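Local coordinates for protein anthranilate-CoA ligase (Stigmatella aurantiaca, PDB 4WV3) that belongs to the ANL superfamily of AMP-binding enzymes, joining a large AMP-binding region to a smaller C-terminal domain, at residues A[209-214]-A[237-242]; A[260-265]-A[286-291]. One frame throughout, in Å; residues are numbered along the deposited sequence.

Contact 1: residues A[209-214]-A[237-242]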
ATOM      1  N   SER A 209       6.509 -21.432   7.906  1.00 24.72           N
ATOM      2  CA  SER A 209       5.732 -22.316   7.041  1.00 16.06           C
ATOM      3  C   SER A 209       4.783 -21.550   6.120  1.00 19.55           C
ATOM      4  O   SER A 209       4.179 -22.131   5.221  1.00 23.46           O
ATOM      5  CB  SER A 209       4.944 -23.324   7.880  1.00 11.90           C
ATOM      6  OG  SER A 209       4.073 -22.663   8.781  1.00 20.34           O
ATOM      7  N   ASP A 210       4.655 -20.246   6.348  1.00 16.42           N
ATOM      8  CA  ASP A 210       3.746 -19.417   5.562  1.00 16.71           C
ATOM      9  C   ASP A 210       4.275 -19.098   4.168  1.00 20.96           C
ATOM     10  O   ASP A 210       5.464 -19.256   3.884  1.00 18.20           O
ATOM     11  CB  ASP A 210       3.431 -18.111   6.297  1.00 16.57           C
ATOM     12  CG  ASP A 210       2.332 -18.270   7.328  1.00 18.58           C
ATOM     13  OD1 ASP A 210       1.379 -19.038   7.073  1.00 17.30           O
ATOM     14  OD2 ASP A 210       2.419 -17.624   8.392  1.00 17.30           O
ATOM     15  N   ARG A 211       3.372 -18.649   3.302  1.00 20.22           N
ATOM     16  CA  ARG A 211       3.723 -18.183   1.969  1.00 16.00           C
ATOM     17  C   ARG A 211       2.815 -17.018   1.597  1.00 16.31           C
ATOM     18  O   ARG A 211       1.601 -17.179   1.490  1.00 15.78           O
ATOM     19  CB  ARG A 211       3.586 -19.308   0.946  1.00 15.00           C
ATOM     20  CG  ARG A 211       3.789 -18.864  -0.494  1.00 19.60           C
ATOM     21  CD  ARG A 211       3.831 -20.062  -1.425  1.00 20.67           C
ATOM     22  NE  ARG A 211       4.902 -20.983  -1.061  1.00 28.07           N
ATOM     23  CZ  ARG A 211       5.095 -22.169  -1.627  1.00 24.37           C
ATOM     24  NH1 ARG A 211       4.283 -22.589  -2.587  1.00 27.45           N
ATOM     25  NH2 ARG A 211       6.099 -22.938  -1.229  1.00 22.35           N
ATOM     26  N   THR A 212       3.408 -15.844   1.410  1.00 14.18           N
ATOM     27  CA  THR A 212       2.632 -14.632   1.172  1.00 12.83           C
ATOM     28  C   THR A 212       2.378 -14.363  -0.306  1.00 12.44           C
ATOM     29  O   THR A 212       3.155 -14.770  -1.171  1.00 11.48           O
ATOM     30  CB  THR A 212       3.320 -13.393   1.780  1.00 12.84           C
ATOM     31  OG1 THR A 212       4.631 -13.250   1.219  1.00  8.30           O
ATOM     32  CG2 THR A 212       3.425 -13.525   3.292  1.00  9.57           C
ATOM     33  N   PHE A 213       1.277 -13.674  -0.581  1.00 14.85           N
ATOM     34  CA  PHE A 213       0.971 -13.196  -1.922  1.00 16.57           C
ATOM     35  C   PHE A 213       0.137 -11.926  -1.837  1.00 18.20           C
ATOM     36  O   PHE A 213      -0.995 -11.943  -1.355  1.00 19.67           O
ATOM     37  CB  PHE A 213       0.240 -14.264  -2.738  1.00 17.32           C
ATOM     38  CG  PHE A 213      -0.329 -13.753  -4.032  1.00 18.02           C
ATOM     39  CD1 PHE A 213       0.463 -13.051  -4.926  1.00 19.94           C
ATOM     40  CD2 PHE A 213      -1.657 -13.982  -4.358  1.00 16.28           C
ATOM     41  CE1 PHE A 213      -0.058 -12.577  -6.117  1.00 18.35           C
ATOM     42  CE2 PHE A 213      -2.184 -13.514  -5.550  1.00 20.06           C
ATOM     43  CZ  PHE A 213      -1.384 -12.811  -6.430  1.00 22.70           C
ATOM     44  N   ALA A 214       0.711 -10.821  -2.300  1.00 18.00           N
ATOM     45  CA  ALA A 214       0.024  -9.538  -2.274  1.00 15.50           C
ATOM     46  C   ALA A 214      -0.258  -9.045  -3.682  1.00 16.80           C
ATOM     47  O   ALA A 214       0.619  -9.070  -4.546  1.00 15.01           O
ATOM     48  CB  ALA A 214       0.848  -8.513  -1.518  1.00 13.93           C
ATOM     49  N   SER A 237       8.107 -17.806   2.441  1.00 14.85           N
ATOM     50  CA  SER A 237       8.273 -17.515   1.022  1.00 16.51           C
ATOM     51  C   SER A 237       7.225 -16.511   0.549  1.00 17.87           C
ATOM     52  O   SER A 237       6.251 -16.242   1.254  1.00 14.99           O
ATOM     53  CB  SER A 237       8.183 -18.800   0.198  1.00 13.62           C
ATOM     54  OG  SER A 237       6.934 -19.439   0.391  1.00 18.78           O
ATOM     55  N   CYS A 238       7.427 -15.961  -0.645  1.00 15.73           N
ATOM     56  CA  CYS A 238       6.497 -14.979  -1.199  1.00 16.73           C
ATOM     57  C   CYS A 238       6.197 -15.238  -2.674  1.00 19.00           C
ATOM     58  O   CYS A 238       6.981 -15.880  -3.375  1.00 14.05           O
ATOM     59  CB  CYS A 238       7.037 -13.560  -1.013  1.00 14.12           C
ATOM     60  SG  CYS A 238       8.566 -13.209  -1.914  1.00 17.17           S
ATOM     61  N   VAL A 239       5.058 -14.728  -3.134  1.00 17.49           N
ATOM     62  CA  VAL A 239       4.637 -14.891  -4.521  1.00 19.97           C
ATOM     63  C   VAL A 239       4.460 -13.530  -5.190  1.00 15.69           C
ATOM     64  O   VAL A 239       3.755 -12.664  -4.673  1.00 14.84           O
ATOM     65  CB  VAL A 239       3.317 -15.682  -4.616  1.00 18.99           C
ATOM     66  CG1 VAL A 239       2.894 -15.844  -6.068  1.00 11.72           C
ATOM     67  CG2 VAL A 239       3.462 -17.040  -3.940  1.00 16.68           C
ATOM     68  N   LEU A 240       5.102 -13.346  -6.340  1.00 13.92           N
ATOM     69  CA  LEU A 240       5.078 -12.062  -7.036  1.00 19.32           C
ATOM     70  C   LEU A 240       4.292 -12.124  -8.346  1.00 15.33           C
ATOM     71  O   LEU A 240       4.560 -12.965  -9.204  1.00 11.54           O
ATOM     72  CB  LEU A 240       6.504 -11.573  -7.298  1.00 16.63           C
ATOM     73  CG  LEU A 240       7.418 -11.506  -6.071  1.00 18.63           C
ATOM     74  CD1 LEU A 240       8.811 -11.039  -6.458  1.00 16.32           C
ATOM     75  CD2 LEU A 240       6.823 -10.602  -5.000  1.00 14.49           C
ATOM     76  N   PHE A 241       3.328 -11.221  -8.489  1.00 13.91           N
ATOM     77  CA  PHE A 241       2.474 -11.173  -9.671  1.00 18.34           C
ATOM     78  C   PHE A 241       2.788  -9.942 -10.520  1.00 16.82           C
ATOM     79  O   PHE A 241       2.450  -8.820 -10.141  1.00 14.52           O
ATOM     80  CB  PHE A 241       1.002 -11.174  -9.253  1.00 16.98           C
ATOM     81  CG  PHE A 241       0.041 -11.108 -10.404  1.00 20.94           C
ATOM     82  CD1 PHE A 241      -0.217 -12.230 -11.176  1.00 19.69           C
ATOM     83  CD2 PHE A 241      -0.618  -9.926 -10.706  1.00 25.92           C
ATOM     84  CE1 PHE A 241      -1.105 -12.171 -12.234  1.00 27.01           C
ATOM     85  CE2 PHE A 241      -1.507  -9.861 -11.762  1.00 18.82           C
ATOM     86  CZ  PHE A 241      -1.751 -10.985 -12.527  1.00 28.83           C
ATOM     87  N   PRO A 242       3.435 -10.153 -11.676  1.00 15.89           N
ATOM     88  CA  PRO A 242       3.895  -9.064 -12.544  1.00 18.64           C
ATOM     89  C   PRO A 242       2.789  -8.485 -13.422  1.00 18.14           C
ATOM     90  O   PRO A 242       2.917  -7.354 -13.894  1.00 22.23           O
ATOM     91  CB  PRO A 242       4.944  -9.749 -13.419  1.00 19.11           C
ATOM     92  CG  PRO A 242       4.461 -11.153 -13.529  1.00 14.41           C
ATOM     93  CD  PRO A 242       3.811 -11.477 -12.206  1.00 18.30           C
TER
HETATM   94  O   HOH W   1       2.499  -9.568  -6.346  1.00 17.52           O

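Contact 2: residues A[260-265]-A[286-291]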
ATOM      1  N   PRO A 260      -0.411 -19.819  -1.916  1.00 16.83           N
ATOM      2  CA  PRO A 260       0.058 -19.045  -0.763  1.00 16.29           C
ATOM      3  C   PRO A 260      -0.875 -19.235   0.428  1.00 18.44           C
ATOM      4  O   PRO A 260      -2.015 -19.660   0.246  1.00 15.22           O
ATOM      5  CB  PRO A 260      -0.021 -17.605  -1.266  1.00 13.05           C
ATOM      6  CG  PRO A 260      -1.147 -17.621  -2.233  1.00 18.77           C
ATOM      7  CD  PRO A 260      -1.099 -18.969  -2.904  1.00 21.65           C
ATOM      8  N   THR A 261      -0.395 -18.928   1.628  1.00 18.55           N
ATOM      9  CA  THR A 261      -1.208 -19.078   2.830  1.00 16.89           C
ATOM     10  C   THR A 261      -1.741 -17.732   3.310  1.00 16.75           C
ATOM     11  O   THR A 261      -2.712 -17.671   4.064  1.00 15.38           O
ATOM     12  CB  THR A 261      -0.417 -19.750   3.967  1.00 14.94           C
ATOM     13  OG1 THR A 261       0.758 -18.984   4.253  1.00 14.51           O
ATOM     14  CG2 THR A 261      -0.011 -21.160   3.565  1.00 17.69           C
ATOM     15  N   ILE A 262      -1.097 -16.658   2.865  1.00 13.39           N
ATOM     16  CA  ILE A 262      -1.499 -15.306   3.231  1.00 13.83           C
ATOM     17  C   ILE A 262      -1.756 -14.481   1.974  1.00 16.55           C
ATOM     18  O   ILE A 262      -0.950 -14.487   1.043  1.00 15.50           O
ATOM     19  CB  ILE A 262      -0.415 -14.605   4.076  1.00 15.44           C
ATOM     20  CG1 ILE A 262       0.042 -15.507   5.227  1.00 11.63           C
ATOM     21  CG2 ILE A 262      -0.926 -13.272   4.604  1.00 10.17           C
ATOM     22  CD1 ILE A 262      -1.044 -15.820   6.232  1.00 10.05           C
ATOM     23  N   PHE A 263      -2.880 -13.772   1.946  1.00 16.84           N
ATOM     24  CA  PHE A 263      -3.244 -12.972   0.783  1.00 16.57           C
ATOM     25  C   PHE A 263      -3.523 -11.518   1.152  1.00 17.82           C
ATOM     26  O   PHE A 263      -4.363 -11.235   2.006  1.00 19.29           O
ATOM     27  CB  PHE A 263      -4.455 -13.583   0.072  1.00 17.56           C
ATOM     28  CG  PHE A 263      -4.885 -12.826  -1.154  1.00 17.97           C
ATOM     29  CD1 PHE A 263      -4.003 -12.619  -2.201  1.00 14.55           C
ATOM     30  CD2 PHE A 263      -6.177 -12.335  -1.263  1.00 15.94           C
ATOM     31  CE1 PHE A 263      -4.398 -11.927  -3.331  1.00 17.23           C
ATOM     32  CE2 PHE A 263      -6.577 -11.645  -2.393  1.00 16.44           C
ATOM     33  CZ  PHE A 263      -5.686 -11.440  -3.427  1.00 15.96           C
ATOM     34  N   TYR A 264      -2.812 -10.600   0.503  1.00 16.70           N
ATOM     35  CA  TYR A 264      -3.005  -9.172   0.734  1.00 16.59           C
ATOM     36  C   TYR A 264      -3.731  -8.537  -0.447  1.00 19.20           C
ATOM     37  O   TYR A 264      -3.457  -8.864  -1.603  1.00 16.39           O
ATOM     38  CB  TYR A 264      -1.663  -8.461   0.925  1.00 15.04           C
ATOM     39  CG  TYR A 264      -0.785  -9.007   2.029  1.00 18.27           C
ATOM     40  CD1 TYR A 264      -0.039 -10.165   1.844  1.00 15.57           C
ATOM     41  CD2 TYR A 264      -0.675  -8.345   3.244  1.00 14.80           C
ATOM     42  CE1 TYR A 264       0.771 -10.659   2.847  1.00 12.22           C
ATOM     43  CE2 TYR A 264       0.133  -8.832   4.254  1.00 16.42           C
ATOM     44  CZ  TYR A 264       0.854  -9.989   4.049  1.00 15.02           C
ATOM     45  OH  TYR A 264       1.663 -10.476   5.050  1.00 14.94           O
ATOM     46  N   ASN A 265      -4.647  -7.622  -0.150  1.00 20.72           N
ATOM     47  CA  ASN A 265      -5.375  -6.901  -1.188  1.00 14.54           C
ATOM     48  C   ASN A 265      -6.076  -5.674  -0.615  1.00 11.99           C
ATOM     49  O   ASN A 265      -6.044  -5.437   0.592  1.00 10.81           O
ATOM     50  CB  ASN A 265      -6.393  -7.822  -1.870  1.00 15.50           C
ATOM     51  CG  ASN A 265      -6.745  -7.366  -3.275  1.00 15.67           C
ATOM     52  OD1 ASN A 265      -6.537  -6.207  -3.633  1.00 21.58           O
ATOM     53  ND2 ASN A 265      -7.283  -8.277  -4.077  1.00 13.90           N
ATOM     54  N   SER A 286      -5.478 -23.037   0.213  1.00 23.05           N
ATOM     55  CA  SER A 286      -4.169 -22.841   0.828  1.00 25.17           C
ATOM     56  C   SER A 286      -4.172 -21.631   1.761  1.00 25.00           C
ATOM     57  O   SER A 286      -3.378 -21.554   2.701  1.00 29.06           O
ATOM     58  CB  SER A 286      -3.086 -22.694  -0.243  1.00 25.20           C
ATOM     59  OG  SER A 286      -3.358 -21.600  -1.098  1.00 21.49           O
ATOM     60  N   LEU A 287      -5.077 -20.693   1.497  1.00 23.34           N
ATOM     61  CA  LEU A 287      -5.220 -19.495   2.315  1.00 22.70           C
ATOM     62  C   LEU A 287      -5.652 -19.835   3.737  1.00 20.62           C
ATOM     63  O   LEU A 287      -6.604 -20.589   3.941  1.00 20.85           O
ATOM     64  CB  LEU A 287      -6.237 -18.545   1.679  1.00 20.08           C
ATOM     65  CG  LEU A 287      -5.712 -17.296   0.970  1.00 24.84           C
ATOM     66  CD1 LEU A 287      -4.448 -17.597   0.184  1.00 17.84           C
ATOM     67  CD2 LEU A 287      -6.784 -16.728   0.051  1.00 16.50           C
ATOM     68  N   ARG A 288      -4.943 -19.286   4.718  1.00 18.72           N
ATOM     69  CA  ARG A 288      -5.345 -19.427   6.112  1.00 15.18           C
ATOM     70  C   ARG A 288      -5.738 -18.064   6.667  1.00 13.08           C
ATOM     71  O   ARG A 288      -6.506 -17.968   7.623  1.00 13.64           O
ATOM     72  CB  ARG A 288      -4.227 -20.054   6.954  1.00 10.43           C
ATOM     73  CG  ARG A 288      -3.041 -19.142   7.230  1.00 11.86           C
ATOM     74  CD  ARG A 288      -1.996 -19.849   8.085  1.00 12.18           C
ATOM     75  NE  ARG A 288      -0.877 -18.979   8.438  1.00 10.07           N
ATOM     76  CZ  ARG A 288      -0.799 -18.282   9.567  1.00 15.50           C
ATOM     77  NH1 ARG A 288      -1.778 -18.349  10.459  1.00 15.63           N
ATOM     78  NH2 ARG A 288       0.257 -17.517   9.807  1.00 14.07           N
ATOM     79  N   LEU A 289      -5.210 -17.013   6.047  1.00 15.34           N
ATOM     80  CA  LEU A 289      -5.516 -15.644   6.442  1.00 13.27           C
ATOM     81  C   LEU A 289      -5.451 -14.699   5.249  1.00 16.61           C
ATOM     82  O   LEU A 289      -4.678 -14.911   4.314  1.00 16.63           O
ATOM     83  CB  LEU A 289      -4.547 -15.163   7.523  1.00 15.43           C
ATOM     84  CG  LEU A 289      -4.861 -15.531   8.974  1.00 21.60           C
ATOM     85  CD1 LEU A 289      -3.795 -14.975   9.904  1.00 20.39           C
ATOM     86  CD2 LEU A 289      -6.239 -15.020   9.365  1.00 17.18           C
ATOM     87  N   CYS A 290      -6.270 -13.656   5.291  1.00 17.98           N
ATOM     88  CA  CYS A 290      -6.225 -12.604   4.286  1.00 14.11           C
ATOM     89  C   CYS A 290      -6.053 -11.253   4.965  1.00 12.73           C
ATOM     90  O   CYS A 290      -6.472 -11.064   6.106  1.00 12.20           O
ATOM     91  CB  CYS A 290      -7.493 -12.612   3.430  1.00 16.97           C
ATOM     92  SG  CYS A 290      -7.635 -14.035   2.323  1.00 27.75           S
ATOM     93  N   VAL A 291      -5.423 -10.317   4.262  1.00 12.43           N
ATOM     94  CA  VAL A 291      -5.170  -8.989   4.807  1.00 11.58           C
ATOM     95  C   VAL A 291      -5.707  -7.913   3.868  1.00 13.20           C
ATOM     96  O   VAL A 291      -5.538  -8.001   2.651  1.00 10.21           O
ATOM     97  CB  VAL A 291      -3.661  -8.758   5.043  1.00 13.25           C
ATOM     98  CG1 VAL A 291      -3.412  -7.386   5.653  1.00 10.48           C
ATOM     99  CG2 VAL A 291      -3.088  -9.849   5.932  1.00 11.29           C
TER

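Contact 1: residues A[209-214]-A[237-242]
The side-chain torsions of Ser237 and Arg211 bring OG and NE together. Ser237 OG lies between its own backbone N and carbonyl carbon (chi1 59°). Arg211 sends CG opposite its backbone N (chi1 174°), and a bend at chi3 turns NE back toward the serine. Arg211 NE then donates to Ser237 OG at 2.9 Å, with the oxygen at the guanidinium edge, tilted 17° from its plane. Each residue heads one strand of a parallel beta-alpha-beta crossover: strand 211-214, helix 221-234, strand 237-239. Thr212 N gives a hydrogen bond to Ser237 O at 2.9 Å. Val239 N returns one to Thr212 O at 2.7 Å. A weaker bond from Ser237 N to Asp210 O precedes them. The methylene CG of Arg211 rests on Val239 CG2, 3.9 Å away, so its aliphatic part packs while its head is held by polar atoms. Of the two terminal nitrogens, NH1 bonds to Phe258 O. On the opposite sheet face, Thr212 OG1 sits 3.3 Å from Cys238 CB, and its polar partner is Asn227 OD1 of the connecting helix. Phe30 of strand 27-30 touches Arg211, Ser237 and Val239. Past the bridged residues the two segments part. There a water accepts a hydrogen bond from Phe241 N at 2.8 Å and also lies next to Ala214 O. The Phe213 ring turns its edge to this end, with Val239 O and Phe241 CB both in the ring plane. Phe213 CD1 is 3.3 Å from Val239 O, and CE1 is 3.6 Å from Phe241 CB.

Contact 2: residues A[260-265]-A[286-291]
Thr261 O takes two backbone donors from segment 286-291. Arg288 N reaches it at 2.8 Å in an almost straight bond. Leu289 N is longer, at 3.3 Å, and comes nearly head-on to the carbonyl. This shared acceptor opens a parallel strand pair, 262-265 with 289-291, in the beta-alpha-beta unit that contains helix 267-274. Register shifts at this point: Thr261 faces Leu287, while Ile262 faces Leu289. Three bonds then alternate between the strands. Phe263 N donates to Leu289 O in the carbonyl plane, Val291 N to Phe263 O at 2.7 Å, and Asn265 N to Val291 O at 3.0 Å. Around this ladder, each face has its own packing. On one, Ile262 lies alongside Leu289, and its CD1 also sits over a face of the Arg288 guanidinium, 3.9 Å from NE. Tyr264 and Val291 run side by side, pointing the same way; the ring meets the valine at an oblique angle, with Tyr264 CD2 3.5 Å from Val291 CB. Phe263 occupies the other face. Its CB touches Leu287 CD2; chi1 of -179° puts CG anti to the backbone N, and Cys290 SG lies at the ring edge, near its plane. Farther out, Trp199 and Leu204 of helix 191-204 cover Tyr264 and Val291. Arg288 NH2 forms a salt bridge with Asp210 OD2 and bonds to Gly205 O, which probably fixes the guanidinium that Ile262 packs against. At the far end of the ladder, Tyr270 OH hydrogen-bonds to Val291 O, the same oxygen that accepts from Asn265 N.

Overall arrangement
Contact 1 closes along the chain before contact 2 opens, and their centres are about 9 Å apart. Both belong to one mixed sheet of the AMP-binding region. Strands 237-239, 211-214, 262-265 and 289-292 lie next to one another there, in that order and all parallel. Strands 211-214 and 262-265 are the inner neighbours, so the two contacts form one continuous stretch of sheet. Arg211 O lies 2.7 Å from Thr261 N, a probable hydrogen bond, and the rings of Phe213 and Phe263 meet across the same seam. Helix 248-258 packs on both. Contact 2 comes nearer the bound 5'-O-[(S)-[(2-aminobenzoyl)oxy](hydroxy)phosphoryl]adenosine: the Val291 side chain is about 7 Å from it, and that of Ala214 about 10 Å.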